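Local coordinates for SAM-dependent O-methyltransferase (Thermotoga maritima, PDB 1O54), which probably methylates N1 of adenosine 58 in tRNA, using S-adenosyl-L-methionine as the methyl donor and working as a homotetramer, at residues K198-L203 with A267-R272. Residues are numbered along the deposited sequence; the frame is centred on the assembly and turned at random.
Sequences KCWEAL and ATKVCR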
loop_
_atom_site.group_PDB
_atom_site.type_symbol
_atom_site.label_atom_id
_atom_site.label_comp_id
_atom_site.label_asym_id
_atom_site.label_seq_id
_atom_site.Cartn_x
_atom_site.Cartn_y
_atom_site.Cartn_z
ATOM N N LYS A 198 6.321 17.225 -29.401
ATOM C CA LYS A 198 7.599 16.822 -29.982
ATOM C C LYS A 198 7.866 15.334 -29.786
ATOM O O LYS A 198 8.445 14.704 -30.664
ATOM C CB LYS A 198 8.725 17.620 -29.328
ATOM C CG LYS A 198 8.696 19.130 -29.583
ATOM C CD LYS A 198 8.408 19.468 -31.010
ATOM N N CYS A 199 7.480 14.808 -28.615
ATOM C CA CYS A 199 7.569 13.380 -28.318
ATOM C C CYS A 199 6.738 12.564 -29.286
ATOM O O CYS A 199 7.216 11.621 -29.887
ATOM C CB CYS A 199 7.174 13.083 -26.858
ATOM S SG CYS A 199 8.289 13.876 -25.676
ATOM N N TRP A 200 5.488 12.953 -29.466
ATOM C CA TRP A 200 4.626 12.281 -30.432
ATOM C C TRP A 200 5.289 12.245 -31.809
ATOM O O TRP A 200 5.311 11.208 -32.467
ATOM C CB TRP A 200 3.248 12.964 -30.491
ATOM C CG TRP A 200 2.246 12.248 -31.365
ATOM C CD1 TRP A 200 1.340 11.299 -30.989
ATOM C CD2 TRP A 200 2.091 12.407 -32.774
ATOM N NE1 TRP A 200 0.626 10.859 -32.077
ATOM C CE2 TRP A 200 1.074 11.509 -33.190
ATOM C CE3 TRP A 200 2.706 13.221 -33.738
ATOM C CZ2 TRP A 200 0.641 11.428 -34.519
ATOM C CZ3 TRP A 200 2.317 13.093 -35.059
ATOM C CH2 TRP A 200 1.281 12.200 -35.434
ATOM N N GLU A 201 5.833 13.366 -32.247
ATOM C CA GLU A 201 6.411 13.455 -33.606
ATOM C C GLU A 201 7.571 12.481 -33.822
ATOM O O GLU A 201 7.782 11.984 -34.929
ATOM C CB GLU A 201 6.857 14.880 -33.889
ATOM C CG GLU A 201 5.678 15.822 -34.058
ATOM C CD GLU A 201 6.031 17.303 -34.042
ATOM O OE1 GLU A 201 7.221 17.677 -33.835
ATOM O OE2 GLU A 201 5.084 18.100 -34.245
ATOM N N ALA A 202 8.336 12.248 -32.769
ATOM C CA ALA A 202 9.534 11.391 -32.847
ATOM C C ALA A 202 9.228 9.889 -32.840
ATOM O O ALA A 202 10.044 9.103 -33.306
ATOM C CB ALA A 202 10.488 11.728 -31.722
ATOM N N LEU A 203 8.091 9.490 -32.284
ATOM C CA LEU A 203 7.745 8.074 -32.111
ATOM C C LEU A 203 7.259 7.406 -33.386
ATOM O O LEU A 203 6.543 8.031 -34.173
ATOM C CB LEU A 203 6.682 7.936 -31.034
ATOM C CG LEU A 203 7.218 8.139 -29.620
ATOM C CD1 LEU A 203 6.133 8.390 -28.658
ATOM C CD2 LEU A 203 7.973 6.898 -29.243
ATOM N N ALA A 267 1.689 5.921 -22.578
ATOM C CA ALA A 267 0.789 6.074 -23.703
ATOM C C ALA A 267 1.445 5.448 -24.944
ATOM O O ALA A 267 2.663 5.277 -24.997
ATOM C CB ALA A 267 0.493 7.516 -23.923
ATOM N N THR A 268 0.609 5.080 -25.909
ATOM C CA THR A 268 1.049 4.506 -27.176
ATOM C C THR A 268 0.656 5.422 -28.308
ATOM O O THR A 268 -0.512 5.780 -28.401
ATOM C CB THR A 268 0.375 3.136 -27.332
ATOM O OG1 THR A 268 0.855 2.246 -26.296
ATOM C CG2 THR A 268 0.739 2.496 -28.663
ATOM N N LYS A 269 1.617 5.771 -29.155
ATOM C CA LYS A 269 1.371 6.614 -30.310
ATOM C C LYS A 269 0.618 5.885 -31.395
ATOM O O LYS A 269 0.983 4.772 -31.796
ATOM C CB LYS A 269 2.689 7.120 -30.886
ATOM C CG LYS A 269 2.522 8.131 -32.065
ATOM C CD LYS A 269 3.463 7.909 -33.093
ATOM C CE LYS A 269 3.214 8.666 -34.370
ATOM N NZ LYS A 269 4.298 9.639 -34.581
ATOM N N VAL A 270 -0.401 6.548 -31.920
ATOM C CA VAL A 270 -1.050 6.125 -33.157
ATOM C C VAL A 270 -0.952 7.257 -34.175
ATOM O O VAL A 270 -0.631 8.399 -33.825
ATOM C CB VAL A 270 -2.480 5.695 -32.915
ATOM C CG1 VAL A 270 -2.484 4.445 -32.028
ATOM C CG2 VAL A 270 -3.336 6.841 -32.305
ATOM N N CYS A 271 -1.207 6.945 -35.436
ATOM C CA CYS A 271 -0.987 7.924 -36.500
ATOM C C CYS A 271 -2.025 9.040 -36.498
ATOM O O CYS A 271 -1.698 10.185 -36.786
ATOM C CB CYS A 271 -0.944 7.234 -37.864
ATOM S SG CYS A 271 0.492 6.131 -37.930
ATOM N N ARG A 272 -3.262 8.712 -36.158
ATOM C CA ARG A 272 -4.318 9.721 -36.200
ATOM C C ARG A 272 -5.515 9.270 -35.403
ATOM O O ARG A 272 -5.679 8.092 -35.104
ATOM C CB ARG A 272 -4.704 10.063 -37.649
ATOM C CG ARG A 272 -4.840 8.864 -38.558
ATOM C CD ARG A 272 -5.155 9.189 -40.017
ATOM N NE ARG A 272 -5.791 8.038 -40.651
ATOM C CZ ARG A 272 -6.208 7.990 -41.922
ATOM N NH1 ARG A 272 -6.074 9.037 -42.734
ATOM N NH2 ARG A 272 -6.780 6.877 -42.374
#
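In the Rossmann-like methyltransferase fold, the C-terminal end of helix 196-202 meets the end of the antiparallel strand 263-269 through a cation-pi pair, K269 with W200. The lysine ammonium sits over the six-membered ring of the indole: NZ of K269 is 3.8 Å from the centroid of that ring of W200, almost on its normal. CG of K269 makes a CH-pi contact over the five-membered ring of W200, 3.7 Å from its centroid. The aliphatic stem thus runs across one face of the indole, bent at chi2 (-140°) and chi4 (114°), and those bends bring NZ round to the helix end. There it donates to two carbonyls, W200 O in the last turn and L203 O just past the helix end, at 2.8 Å from K269 NZ in each case, a charged donor where the helix dipole would probably welcome one. W200 O also accepts from L203 N, which arrives on the opposite face of the carbonyl plane from K269 NZ. CB of L203 packs against CD of K269 at 3.8 Å. NE1 of W200 has its stronger hydrogen bond with P230 O, while F231 meets the indole edge-to-face. On the far side of the strand, T268 packs on L78 of the second subunit. W200 NE1 makes a weak, bent bond to V270 O at 3.3 Å, and C271 O lies in the ring plane, 3.5 Å from W200 CZ2.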